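PDB 4DZI: putative TIM-barrel metal-dependent hydrolase from Mycobacterium avium subsp. paratuberculosis S397, which probably acts as a metal-dependent hydrolase of the amidohydrolase superfamily, with a TIM-barrel fold and a site that binds two metal ions. Local coordinates for residues 7-12 / 113-118; 145-150 / 182-187; 219-224 / 285-290; 267-272 / 300-305. All blocks are in the same frame, centred on the assembly; numbering follows the deposited sequence.

Contact 1. Residues 7-12 / 113-118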
loop_
_atom_site.group_PDB
_atom_site.type_symbol
_atom_site.label_atom_id
_atom_site.label_comp_id
_atom_site.label_asym_id
_atom_site.label_seq_id
_atom_site.Cartn_x
_atom_site.Cartn_y
_atom_site.Cartn_z
ATOM N N TYR C 7 -32.404 20.043 11.629
ATOM C CA TYR C 7 -31.964 20.794 10.457
ATOM C C TYR C 7 -31.770 19.803 9.325
ATOM O O TYR C 7 -31.563 18.590 9.597
ATOM C CB TYR C 7 -30.641 21.519 10.750
ATOM C CG TYR C 7 -29.626 20.609 11.436
ATOM C CD1 TYR C 7 -28.757 19.785 10.666
ATOM C CD2 TYR C 7 -29.564 20.533 12.827
ATOM C CE1 TYR C 7 -27.846 18.936 11.286
ATOM C CE2 TYR C 7 -28.652 19.695 13.460
ATOM C CZ TYR C 7 -27.803 18.897 12.676
ATOM O OH TYR C 7 -26.919 18.059 13.352
ATOM N N ARG C 8 -31.849 20.301 8.094
ATOM C CA ARG C 8 -31.575 19.463 6.897
ATOM C C ARG C 8 -30.087 19.210 6.847
ATOM O O ARG C 8 -29.311 20.011 7.316
ATOM C CB ARG C 8 -32.034 20.152 5.615
ATOM C CG ARG C 8 -33.554 20.362 5.557
ATOM C CD ARG C 8 -33.895 21.480 4.569
ATOM N NE ARG C 8 -33.395 22.779 5.041
ATOM C CZ ARG C 8 -33.385 23.884 4.296
ATOM N NH1 ARG C 8 -32.911 25.034 4.777
ATOM N NH2 ARG C 8 -33.839 23.823 3.052
ATOM N N VAL C 9 -29.700 18.096 6.232
ATOM C CA VAL C 9 -28.282 17.763 6.166
ATOM C C VAL C 9 -27.707 18.070 4.799
ATOM O O VAL C 9 -28.438 18.314 3.831
ATOM C CB VAL C 9 -28.048 16.293 6.549
ATOM C CG1 VAL C 9 -28.588 16.030 7.956
ATOM C CG2 VAL C 9 -28.705 15.339 5.554
ATOM N N ILE C 10 -26.373 18.063 4.696
ATOM C CA ILE C 10 -25.692 18.245 3.427
ATOM C C ILE C 10 -24.916 16.925 3.229
ATOM O O ILE C 10 -24.053 16.621 4.022
ATOM C CB ILE C 10 -24.689 19.410 3.499
ATOM C CG1 ILE C 10 -25.386 20.695 3.983
ATOM C CG2 ILE C 10 -23.955 19.574 2.151
ATOM C CD1 ILE C 10 -26.369 21.282 3.007
ATOM N N ASP C 11 -25.283 16.148 2.222
ATOM C CA ASP C 11 -24.723 14.796 1.996
ATOM C C ASP C 11 -23.651 14.902 0.924
ATOM O O ASP C 11 -23.967 15.204 -0.244
ATOM C CB ASP C 11 -25.871 13.890 1.525
ATOM C CG ASP C 11 -25.517 12.413 1.574
ATOM O OD1 ASP C 11 -24.320 12.104 1.429
ATOM O OD2 ASP C 11 -26.437 11.566 1.738
ATOM N N VAL C 12 -22.376 14.670 1.273
ATOM C CA VAL C 12 -21.314 14.874 0.275
ATOM C C VAL C 12 -21.080 13.653 -0.626
ATOM O O VAL C 12 -20.202 13.670 -1.490
ATOM C CB VAL C 12 -19.975 15.328 0.911
ATOM C CG1 VAL C 12 -20.194 16.574 1.819
ATOM C CG2 VAL C 12 -19.302 14.201 1.695
ATOM N N GLN C 113 -35.842 12.564 2.466
ATOM C CA GLN C 113 -34.633 12.157 3.188
ATOM C C GLN C 113 -34.084 13.229 4.121
ATOM O O GLN C 113 -33.140 12.982 4.869
ATOM C CB GLN C 113 -33.539 11.844 2.160
ATOM C CG GLN C 113 -33.747 10.524 1.435
ATOM C CD GLN C 113 -32.797 10.371 0.259
ATOM O OE1 GLN C 113 -32.430 11.347 -0.419
ATOM N NE2 GLN C 113 -32.437 9.102 -0.042
ATOM N N ASP C 114 -34.655 14.407 4.042
ATOM C CA ASP C 114 -34.183 15.605 4.770
ATOM C C ASP C 114 -32.794 16.095 4.381
ATOM O O ASP C 114 -32.089 16.629 5.175
ATOM C CB ASP C 114 -34.306 15.502 6.290
ATOM C CG ASP C 114 -34.641 16.869 6.929
ATOM O OD1 ASP C 114 -35.532 17.539 6.416
ATOM O OD2 ASP C 114 -34.055 17.249 7.879
ATOM N N ILE C 115 -32.461 15.918 3.119
ATOM C CA ILE C 115 -31.206 16.442 2.578
ATOM C C ILE C 115 -31.469 17.791 1.880
ATOM O O ILE C 115 -32.295 17.870 0.948
ATOM C CB ILE C 115 -30.605 15.439 1.575
ATOM C CG1 ILE C 115 -30.250 14.120 2.281
ATOM C CG2 ILE C 115 -29.360 16.043 0.936
ATOM C CD1 ILE C 115 -29.884 13.021 1.271
ATOM N N GLU C 116 -30.805 18.858 2.343
ATOM C CA GLU C 116 -30.902 20.136 1.643
ATOM C C GLU C 116 -30.090 20.108 0.367
ATOM O O GLU C 116 -30.578 20.474 -0.716
ATOM C CB GLU C 116 -30.409 21.309 2.501
ATOM C CG GLU C 116 -30.295 22.556 1.641
ATOM C CD GLU C 116 -29.920 23.818 2.403
ATOM O OE1 GLU C 116 -29.738 23.782 3.640
ATOM O OE2 GLU C 116 -29.798 24.858 1.724
ATOM N N THR C 117 -28.826 19.677 0.467
ATOM C CA THR C 117 -27.965 19.674 -0.721
ATOM C C THR C 117 -27.237 18.337 -0.768
ATOM O O THR C 117 -26.777 17.881 0.256
ATOM C CB THR C 117 -26.928 20.829 -0.692
ATOM O OG1 THR C 117 -27.622 22.097 -0.637
ATOM C CG2 THR C 117 -26.028 20.849 -1.936
ATOM N N ALA C 118 -27.194 17.728 -1.944
ATOM C CA ALA C 118 -26.462 16.478 -2.143
ATOM C C ALA C 118 -25.359 16.752 -3.146
ATOM O O ALA C 118 -25.614 17.436 -4.154
ATOM C CB ALA C 118 -27.409 15.433 -2.711
#
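Arg8 and Glu116, with Arg8 losing the largest surface to the contact, lie flat against each other where the two strands begin. Their guanidinium and carboxylate planes are 11° apart and stacked, with OE1 of Glu116 over one face of the Arg8 guanidinium, 3.6 Å from NH1. The oxygen is well out of the guanidinium plane, so the salt bridge rests on charge and no N-H is aimed at it; OE1 also has a salt bridge to Arg386. Nearer the backbone, CB of Glu116 packs 3.7 Å from CB of Arg8. The backbones form neighbouring parallel strands of the TIM barrel, and the register slips by one residue between the pairs Val9-Ile115 and Ile10-Thr117, a beta bulge at Glu116. Both backbone polar groups of Val9 bond to segment 113-118: its N donates to Asp114 O (3.0 Å, 165° at the hydrogen) and its O accepts from Glu116 N (2.8 Å), while Thr117 N is left buried without a partner. Beyond the bulge Asp11 N bonds to Thr117 O at 3.0 Å. A trans first torsion (chi1 -166°) brings OD2 of Asp11 to 3.8 Å from CD1 of Ile115, and this oxygen is hydrogen-bonded to Ser355 OG.

Contact 2. Residues 145-150 / 182-187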
loop_
_atom_site.group_PDB
_atom_site.type_symbol
_atom_site.label_atom_id
_atom_site.label_comp_id
_atom_site.label_asym_id
_atom_site.label_seq_id
_atom_site.Cartn_x
_atom_site.Cartn_y
_atom_site.Cartn_z
ATOM N N ALA C 145 -17.386 15.536 -23.014
ATOM C CA ALA C 145 -18.715 15.022 -23.406
ATOM C C ALA C 145 -19.540 14.690 -22.166
ATOM O O ALA C 145 -20.715 15.068 -22.038
ATOM C CB ALA C 145 -18.561 13.764 -24.246
ATOM N N PHE C 146 -18.895 14.004 -21.221
ATOM C CA PHE C 146 -19.527 13.641 -19.989
ATOM C C PHE C 146 -20.011 14.865 -19.191
ATOM O O PHE C 146 -21.124 14.867 -18.646
ATOM C CB PHE C 146 -18.541 12.823 -19.115
ATOM C CG PHE C 146 -19.072 12.543 -17.721
ATOM C CD1 PHE C 146 -19.971 11.514 -17.518
ATOM C CD2 PHE C 146 -18.703 13.337 -16.636
ATOM C CE1 PHE C 146 -20.463 11.243 -16.243
ATOM C CE2 PHE C 146 -19.233 13.104 -15.363
ATOM C CZ PHE C 146 -20.115 12.042 -15.184
ATOM N N ASN C 147 -19.154 15.874 -19.092
ATOM C CA ASN C 147 -19.471 17.067 -18.327
ATOM C C ASN C 147 -20.647 17.807 -18.979
ATOM O O ASN C 147 -21.486 18.344 -18.273
ATOM C CB ASN C 147 -18.245 17.965 -18.263
ATOM C CG ASN C 147 -17.177 17.430 -17.329
ATOM O OD1 ASN C 147 -17.430 16.535 -16.528
ATOM N ND2 ASN C 147 -15.985 18.018 -17.404
ATOM N N LEU C 148 -20.701 17.820 -20.315
ATOM C CA LEU C 148 -21.851 18.416 -21.019
ATOM C C LEU C 148 -23.122 17.638 -20.677
ATOM O O LEU C 148 -24.160 18.227 -20.382
ATOM C CB LEU C 148 -21.611 18.415 -22.539
ATOM C CG LEU C 148 -20.561 19.404 -23.092
ATOM C CD1 LEU C 148 -20.218 19.146 -24.555
ATOM C CD2 LEU C 148 -21.083 20.820 -22.917
ATOM N N TRP C 149 -23.050 16.299 -20.737
ATOM C CA TRP C 149 -24.170 15.482 -20.362
ATOM C C TRP C 149 -24.612 15.768 -18.932
ATOM O O TRP C 149 -25.802 15.847 -18.610
ATOM C CB TRP C 149 -23.843 13.971 -20.539
ATOM C CG TRP C 149 -24.872 13.204 -19.759
ATOM C CD1 TRP C 149 -26.183 12.944 -20.140
ATOM C CD2 TRP C 149 -24.775 12.756 -18.358
ATOM N NE1 TRP C 149 -26.865 12.342 -19.140
ATOM C CE2 TRP C 149 -26.050 12.173 -18.031
ATOM C CE3 TRP C 149 -23.742 12.739 -17.392
ATOM C CZ2 TRP C 149 -26.323 11.634 -16.779
ATOM C CZ3 TRP C 149 -24.023 12.171 -16.131
ATOM C CH2 TRP C 149 -25.298 11.639 -15.830
ATOM N N LEU C 150 -23.625 15.913 -18.041
ATOM C CA LEU C 150 -23.927 16.061 -16.607
ATOM C C LEU C 150 -24.651 17.381 -16.342
ATOM O O LEU C 150 -25.618 17.434 -15.577
ATOM C CB LEU C 150 -22.630 16.021 -15.801
ATOM C CG LEU C 150 -22.762 16.179 -14.290
ATOM C CD1 LEU C 150 -23.522 15.039 -13.620
ATOM C CD2 LEU C 150 -21.327 16.271 -13.727
ATOM N N ASP C 182 -11.927 26.049 -16.872
ATOM C CA ASP C 182 -12.596 27.309 -17.212
ATOM C C ASP C 182 -14.043 27.088 -17.651
ATOM O O ASP C 182 -14.936 27.835 -17.241
ATOM C CB ASP C 182 -11.815 28.069 -18.301
ATOM C CG ASP C 182 -10.535 28.686 -17.769
ATOM O OD1 ASP C 182 -10.388 28.760 -16.524
ATOM O OD2 ASP C 182 -9.676 29.100 -18.592
ATOM N N PHE C 183 -14.278 26.077 -18.482
ATOM C CA PHE C 183 -15.618 25.790 -18.967
ATOM C C PHE C 183 -16.566 25.418 -17.814
ATOM O O PHE C 183 -17.665 25.944 -17.733
ATOM C CB PHE C 183 -15.602 24.675 -20.023
ATOM C CG PHE C 183 -16.937 24.003 -20.203
ATOM C CD1 PHE C 183 -17.229 22.820 -19.528
ATOM C CD2 PHE C 183 -17.894 24.546 -21.039
ATOM C CE1 PHE C 183 -18.460 22.203 -19.676
ATOM C CE2 PHE C 183 -19.124 23.930 -21.201
ATOM C CZ PHE C 183 -19.410 22.760 -20.519
ATOM N N VAL C 184 -16.156 24.501 -16.933
ATOM C CA VAL C 184 -17.056 24.091 -15.828
ATOM C C VAL C 184 -17.259 25.179 -14.770
ATOM O O VAL C 184 -18.361 25.345 -14.266
ATOM C CB VAL C 184 -16.676 22.711 -15.178
ATOM C CG1 VAL C 184 -16.649 21.608 -16.249
ATOM C CG2 VAL C 184 -15.353 22.795 -14.417
ATOM N N LEU C 185 -16.208 25.942 -14.474
ATOM C CA LEU C 185 -16.316 27.097 -13.577
ATOM C C LEU C 185 -17.277 28.129 -14.161
ATOM O O LEU C 185 -18.119 28.683 -13.447
ATOM C CB LEU C 185 -14.942 27.718 -13.342
ATOM C CG LEU C 185 -13.970 26.935 -12.463
ATOM C CD1 LEU C 185 -12.665 27.698 -12.308
ATOM C CD2 LEU C 185 -14.589 26.693 -11.093
ATOM N N ALA C 186 -17.162 28.398 -15.457
ATOM C CA ALA C 186 -18.116 29.334 -16.069
ATOM C C ALA C 186 -19.564 28.821 -16.008
ATOM O O ALA C 186 -20.500 29.617 -15.932
ATOM C CB ALA C 186 -17.712 29.678 -17.490
ATOM N N ARG C 187 -19.768 27.500 -16.027
ATOM C CA ARG C 187 -21.108 26.953 -15.871
ATOM C C ARG C 187 -21.527 26.789 -14.396
ATOM O O ARG C 187 -22.559 26.206 -14.097
ATOM C CB ARG C 187 -21.236 25.611 -16.605
ATOM C CG ARG C 187 -21.217 25.691 -18.129
ATOM C CD ARG C 187 -22.629 25.554 -18.701
ATOM N NE ARG C 187 -22.644 25.458 -20.170
ATOM C CZ ARG C 187 -22.908 24.358 -20.891
ATOM N NH1 ARG C 187 -22.887 24.429 -22.219
ATOM N NH2 ARG C 187 -23.199 23.188 -20.318
HETATM O O HOH W 1 -24.593 20.691 -21.391
#
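Leu148 and Phe183 meet at about a right angle, the CD2 methyl of the leucine lying 3.5 Å from CZ at the far end of the phenylalanine ring. The methyl approaches the ring obliquely, while CB of Asn147 sits near the ring plane at an edge, 4.5 Å from CE1. What carries the ring across the gap is its first torsion: CG of Phe183 is anti to the backbone N (chi1 160°), directing the aromatic group at the other helix. Just past the end of the same helix, Arg187 doubles back through a bend at chi2 and places its guanidinium against the ring, with CE2 of Phe183 3.8 Å above the centre of the guanidinium plane. The NH2 of Arg187 reaches a water at 3.1 Å, which donates to Leu148 O at 2.7 Å, and it also forms a salt bridge with Asp151. In the residue preceding Leu148, the amide nitrogen ND2 of Asn147 lies 3.8 Å from the CG1 methyl of Val184; the polar ends of this amide are taken up by Ile168 N and by Glu180. The segment axes run 6° apart at 11.5 Å, a wide separation bridged by side chains of modest overlap. Such near-parallel neighbours, joined through the intervening strand 163-165, are the outer helices of successive beta-alpha units in a TIM barrel.

Contact 3. Residues 219-224 / 285-290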
loop_
_atom_site.group_PDB
_atom_site.type_symbol
_atom_site.label_atom_id
_atom_site.label_comp_id
_atom_site.label_asym_id
_atom_site.label_seq_id
_atom_site.Cartn_x
_atom_site.Cartn_y
_atom_site.Cartn_z
ATOM N N ARG C 219 -6.293 27.728 -10.926
ATOM C CA ARG C 219 -7.676 28.074 -11.265
ATOM C C ARG C 219 -8.662 27.660 -10.159
ATOM O O ARG C 219 -9.547 28.417 -9.781
ATOM C CB ARG C 219 -8.116 27.480 -12.599
ATOM C CG ARG C 219 -7.466 28.066 -13.843
ATOM C CD ARG C 219 -7.882 29.506 -14.128
ATOM N NE ARG C 219 -7.942 29.755 -15.578
ATOM C CZ ARG C 219 -6.895 29.983 -16.376
ATOM N NH1 ARG C 219 -5.649 30.003 -15.902
ATOM N NH2 ARG C 219 -7.099 30.191 -17.674
ATOM N N LEU C 220 -8.523 26.446 -9.634
ATOM C CA LEU C 220 -9.487 25.993 -8.634
ATOM C C LEU C 220 -9.317 26.767 -7.336
ATOM O O LEU C 220 -10.285 27.121 -6.663
ATOM C CB LEU C 220 -9.294 24.483 -8.362
ATOM C CG LEU C 220 -9.633 23.608 -9.560
ATOM C CD1 LEU C 220 -9.219 22.168 -9.271
ATOM C CD2 LEU C 220 -11.127 23.693 -9.838
ATOM N N ALA C 221 -8.061 26.986 -6.941
ATOM C CA ALA C 221 -7.811 27.605 -5.674
ATOM C C ALA C 221 -8.333 29.063 -5.686
ATOM O O ALA C 221 -8.944 29.505 -4.727
ATOM C CB ALA C 221 -6.307 27.570 -5.398
ATOM N N GLU C 222 -8.125 29.765 -6.801
ATOM C CA GLU C 222 -8.581 31.171 -6.934
ATOM C C GLU C 222 -10.083 31.250 -6.970
ATOM O O GLU C 222 -10.677 32.219 -6.483
ATOM C CB GLU C 222 -8.049 31.801 -8.246
ATOM C CG GLU C 222 -6.536 31.867 -8.365
ATOM C CD GLU C 222 -5.865 32.411 -7.119
ATOM O OE1 GLU C 222 -4.745 31.952 -6.806
ATOM O OE2 GLU C 222 -6.451 33.291 -6.450
ATOM N N ALA C 223 -10.709 30.225 -7.551
ATOM C CA ALA C 223 -12.166 30.176 -7.635
ATOM C C ALA C 223 -12.832 29.723 -6.332
ATOM O O ALA C 223 -14.045 29.822 -6.182
ATOM C CB ALA C 223 -12.594 29.275 -8.785
ATOM N N GLY C 224 -12.043 29.214 -5.394
ATOM C CA GLY C 224 -12.590 28.660 -4.155
ATOM C C GLY C 224 -13.338 27.350 -4.355
ATOM O O GLY C 224 -14.176 26.967 -3.515
ATOM N N PRO C 285 -1.842 27.348 -1.442
ATOM C CA PRO C 285 -2.259 27.161 -0.053
ATOM C C PRO C 285 -3.754 27.324 0.158
ATOM O O PRO C 285 -4.278 26.839 1.145
ATOM C CB PRO C 285 -1.475 28.241 0.717
ATOM C CG PRO C 285 -1.036 29.216 -0.333
ATOM C CD PRO C 285 -0.868 28.446 -1.606
ATOM N N LYS C 286 -4.435 27.979 -0.786
ATOM C CA LYS C 286 -5.906 28.117 -0.702
ATOM C C LYS C 286 -6.663 26.899 -1.249
ATOM O O LYS C 286 -7.884 26.821 -1.070
ATOM C CB LYS C 286 -6.412 29.389 -1.424
ATOM C CG LYS C 286 -5.816 30.708 -0.937
ATOM C CD LYS C 286 -6.670 31.858 -1.456
ATOM C CE LYS C 286 -5.863 33.118 -1.720
ATOM N NZ LYS C 286 -5.363 33.702 -0.452
ATOM N N LEU C 287 -5.964 25.991 -1.939
ATOM C CA LEU C 287 -6.615 24.824 -2.576
ATOM C C LEU C 287 -7.233 23.923 -1.525
ATOM O O LEU C 287 -6.589 23.583 -0.531
ATOM C CB LEU C 287 -5.629 24.027 -3.419
ATOM C CG LEU C 287 -6.256 22.868 -4.217
ATOM C CD1 LEU C 287 -7.159 23.392 -5.343
ATOM C CD2 LEU C 287 -5.147 22.026 -4.855
ATOM N N LYS C 288 -8.509 23.565 -1.725
ATOM C CA LYS C 288 -9.221 22.676 -0.827
ATOM C C LYS C 288 -9.398 21.340 -1.523
ATOM O O LYS C 288 -9.593 21.279 -2.736
ATOM C CB LYS C 288 -10.568 23.278 -0.432
ATOM C CG LYS C 288 -10.429 24.577 0.373
ATOM C CD LYS C 288 -11.798 25.238 0.558
ATOM C CE LYS C 288 -12.206 25.852 -0.778
ATOM N NZ LYS C 288 -13.667 26.154 -0.889
ATOM N N ALA C 289 -9.248 20.262 -0.760
ATOM C CA ALA C 289 -9.470 18.939 -1.317
ATOM C C ALA C 289 -10.381 18.127 -0.422
ATOM O O ALA C 289 -10.447 18.318 0.813
ATOM C CB ALA C 289 -8.142 18.206 -1.493
ATOM N N VAL C 290 -11.083 17.174 -1.021
ATOM C CA VAL C 290 -11.986 16.337 -0.221
ATOM C C VAL C 290 -11.873 14.900 -0.718
ATOM O O VAL C 290 -11.882 14.648 -1.911
ATOM C CB VAL C 290 -13.484 16.804 -0.238
ATOM C CG1 VAL C 290 -14.028 16.905 -1.673
ATOM C CG2 VAL C 290 -14.362 15.869 0.618
HETATM O O HOH W 2 -9.890 27.659 -2.798
#
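Ala221 and Leu287 bring the two backbones to their nearest point, their CA atoms 4.3 Å apart, where the last turn of helix 214-223 meets the loop running into strand 289-292. The helix finishes in a Schellman motif, with Gly224 at positive phi (70°). One water donates to Ala221 O and to Lys286 O, at 2.8 Å each, and so ties the two backbones together. With no more than a methyl for a side chain, Ala221 lets the loop come in close: its CB is 3.8 Å from the backbone N of Leu287 and 4.1 Å from CB of the same residue. The Leu287 side chain swings away from its own backbone N (chi1 -175°), which brings CD1 to 3.9 Å from CB of Leu220. Lys288 bends at chi3 and sends NZ to Gly224 O at 2.8 Å, approaching from above the carbonyl plane, 48° out of it. That ammonium is also hydrogen-bonded to Leu392 O and Gly394 O, so three backbone carbonyls grip it and it pins the helix end to the C-terminal region. Strand 227-230 follows the helix and pairs in parallel with strand 289-292; the contact thus lies where a helix-to-strand connection and the entry to the next strand meet, at the N-terminal end of the TIM-barrel strands.

Contact 4. Residues 267-272 / 300-305. With SO4 (sulfate ion), chain J.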
loop_
_atom_site.group_PDB
_atom_site.type_symbol
_atom_site.label_atom_id
_atom_site.label_comp_id
_atom_site.label_asym_id
_atom_site.label_seq_id
_atom_site.Cartn_x
_atom_site.Cartn_y
_atom_site.Cartn_z
ATOM N N ALA C 267 -5.068 3.661 -3.134
ATOM C CA ALA C 267 -5.128 4.768 -4.100
ATOM C C ALA C 267 -5.249 6.121 -3.436
ATOM O O ALA C 267 -4.562 7.065 -3.825
ATOM C CB ALA C 267 -6.251 4.532 -5.134
ATOM N N ILE C 268 -6.123 6.240 -2.427
ATOM C CA ILE C 268 -6.309 7.547 -1.788
ATOM C C ILE C 268 -5.071 7.938 -0.967
ATOM O O ILE C 268 -4.651 9.078 -0.968
ATOM C CB ILE C 268 -7.594 7.603 -0.949
ATOM C CG1 ILE C 268 -7.902 9.043 -0.507
ATOM C CG2 ILE C 268 -7.545 6.712 0.279
ATOM C CD1 ILE C 268 -8.033 10.046 -1.644
ATOM N N HIS C 269 -4.440 6.957 -0.330
ATOM C CA HIS C 269 -3.214 7.261 0.391
ATOM C C HIS C 269 -2.172 7.847 -0.550
ATOM O O HIS C 269 -1.554 8.898 -0.246
ATOM C CB HIS C 269 -2.667 5.958 0.979
ATOM C CG HIS C 269 -1.313 6.120 1.627
ATOM N ND1 HIS C 269 -0.163 6.127 0.924
ATOM C CD2 HIS C 269 -0.967 6.296 2.962
ATOM C CE1 HIS C 269 0.880 6.320 1.779
ATOM N NE2 HIS C 269 0.387 6.403 3.019
ATOM N N ASP C 270 -1.946 7.143 -1.672
ATOM C CA ASP C 270 -0.914 7.541 -2.620
ATOM C C ASP C 270 -1.260 8.870 -3.314
ATOM O O ASP C 270 -0.392 9.704 -3.576
ATOM C CB ASP C 270 -0.642 6.437 -3.616
ATOM C CG ASP C 270 -0.141 5.157 -2.946
ATOM O OD1 ASP C 270 0.094 5.188 -1.703
ATOM O OD2 ASP C 270 -0.001 4.133 -3.657
ATOM N N THR C 271 -2.548 9.081 -3.588
ATOM C CA THR C 271 -3.015 10.345 -4.148
ATOM C C THR C 271 -2.682 11.515 -3.214
ATOM O O THR C 271 -2.179 12.573 -3.660
ATOM C CB THR C 271 -4.555 10.266 -4.361
ATOM O OG1 THR C 271 -4.800 9.363 -5.444
ATOM C CG2 THR C 271 -5.190 11.656 -4.714
ATOM N N MET C 272 -3.035 11.377 -1.945
ATOM C CA MET C 272 -2.805 12.455 -1.002
ATOM C C MET C 272 -1.300 12.633 -0.774
ATOM O O MET C 272 -0.846 13.749 -0.668
ATOM C CB MET C 272 -3.556 12.222 0.298
ATOM C CG MET C 272 -5.079 12.316 0.170
ATOM S SD MET C 272 -5.488 14.000 -0.343
ATOM C CE MET C 272 -7.275 13.857 -0.504
ATOM N N HIS C 300 -3.873 7.815 9.201
ATOM C CA HIS C 300 -2.827 7.638 10.190
ATOM C C HIS C 300 -1.537 7.116 9.591
ATOM O O HIS C 300 -0.475 7.525 10.023
ATOM C CB HIS C 300 -3.285 6.833 11.388
ATOM C CG HIS C 300 -3.393 5.380 11.107
ATOM N ND1 HIS C 300 -4.389 4.868 10.347
ATOM C CD2 HIS C 300 -2.606 4.306 11.513
ATOM C CE1 HIS C 300 -4.227 3.528 10.246
ATOM N NE2 HIS C 300 -3.140 3.183 10.968
ATOM N N ARG C 301 -1.602 6.229 8.595
ATOM C CA ARG C 301 -0.349 5.779 7.946
ATOM C C ARG C 301 0.273 6.899 7.168
ATOM O O ARG C 301 1.489 7.031 7.119
ATOM C CB ARG C 301 -0.574 4.584 6.987
ATOM C CG ARG C 301 -1.176 3.350 7.647
ATOM C CD ARG C 301 -2.575 3.056 7.097
ATOM N NE ARG C 301 -2.502 2.857 5.646
ATOM C CZ ARG C 301 -3.570 2.731 4.865
ATOM N NH1 ARG C 301 -4.774 2.787 5.432
ATOM N NH2 ARG C 301 -3.442 2.585 3.529
ATOM N N LEU C 302 -0.565 7.693 6.505
ATOM C CA LEU C 302 -0.063 8.794 5.714
ATOM C C LEU C 302 0.681 9.780 6.632
ATOM O O LEU C 302 1.778 10.239 6.285
ATOM C CB LEU C 302 -1.217 9.466 4.940
ATOM C CG LEU C 302 -0.803 10.672 4.097
ATOM C CD1 LEU C 302 0.097 10.297 2.932
ATOM C CD2 LEU C 302 -2.067 11.362 3.543
ATOM N N ILE C 303 0.092 10.098 7.782
ATOM C CA ILE C 303 0.713 11.024 8.743
ATOM C C ILE C 303 2.087 10.483 9.198
ATOM O O ILE C 303 3.078 11.210 9.152
ATOM C CB ILE C 303 -0.221 11.343 9.946
ATOM C CG1 ILE C 303 -1.327 12.312 9.504
ATOM C CG2 ILE C 303 0.559 11.969 11.116
ATOM C CD1 ILE C 303 -2.443 12.434 10.509
ATOM N N LYS C 304 2.153 9.202 9.535
ATOM C CA LYS C 304 3.425 8.584 9.963
ATOM C C LYS C 304 4.476 8.727 8.883
ATOM O O LYS C 304 5.608 9.148 9.135
ATOM C CB LYS C 304 3.238 7.103 10.284
ATOM C CG LYS C 304 4.514 6.436 10.785
ATOM C CD LYS C 304 4.190 5.173 11.577
ATOM C CE LYS C 304 5.441 4.495 12.119
ATOM N NZ LYS C 304 6.002 3.533 11.127
ATOM N N ARG C 305 4.100 8.384 7.659
ATOM C CA ARG C 305 5.053 8.435 6.537
ATOM C C ARG C 305 5.426 9.860 6.151
ATOM O O ARG C 305 6.567 10.118 5.750
ATOM C CB ARG C 305 4.451 7.682 5.351
ATOM C CG ARG C 305 4.310 6.188 5.626
ATOM C CD ARG C 305 3.417 5.495 4.589
ATOM N NE ARG C 305 3.408 4.040 4.824
ATOM C CZ ARG C 305 2.480 3.206 4.360
ATOM N NH1 ARG C 305 2.567 1.901 4.596
ATOM N NH2 ARG C 305 1.436 3.674 3.671
HETATM S S SO4 J . -0.593 0.562 3.001
HETATM O O1 SO4 J . 0.822 0.625 2.692
HETATM O O2 SO4 J . -0.954 0.588 4.444
HETATM O O3 SO4 J . -1.056 1.888 2.499
HETATM O O4 SO4 J . -1.486 -0.335 2.291
#
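His269 reaches from helix 266-277 toward helix 298-312, two outer helices of the TIM barrel whose segment axes cross at -35° and approach to 10.2 Å. Its CB comes 4.3 Å from NH2 of Arg301. From there the first torsion extends the ring into the gap. CD2 meets CB of Leu302 at 3.7 Å, and CD1 of the same leucine makes a CH-pi contact over one ring face, 4.2 Å from the centroid. CE1, like NE2, faces NH2 of Arg305, which lies over the opposite ring face; the guanidinium plane stands 87° to the ring. At the tip, NE2 is 3.0 Å from that NH2, while NE of Arg305 forms a salt bridge with Asp264 of the second subunit. The remaining nitrogen, ND1, donates to OD1 of Asp270 almost in the ring plane, which fixes the ring's rotation; OD1 in turn forms a salt bridge with Arg266 of the second subunit. Met272 completes the packing on Leu302. Next to the ring, a sulfate, probably from the crystallisation liquor, is gripped by Arg301 and Arg305, and by Arg266 of both subunits and Arg305 of the second subunit, placing the anion at the dimer interface. The shortest of these bonds within the two helices runs from Arg301 NH2 to sulfate O3, 2.7 Å with 158° at the hydrogen.

From the N terminus, contact 1 closes a loop of 100 residues by joining strand 9-15 to strand 115-121. Contact 2 then follows in series, linking helix 136-153 to helix 174-186 outside the sheet, and it shuts before either later contact opens. Contacts 3 and 4 cross: segment 267-272 falls between 219-224 and 285-290, while 300-305 comes after both, so strand 289-292 and helix 298-312, consecutive in the chain, belong to different contacts. Contacts 2 and 3 touch, through an Asp182-Arg219 salt bridge and packing of Leu185 on Ala223, which joins neighbouring outer helices. Contacts 2 and 4 lie on opposite sides of the chain's centre, about 30 Å apart between centres.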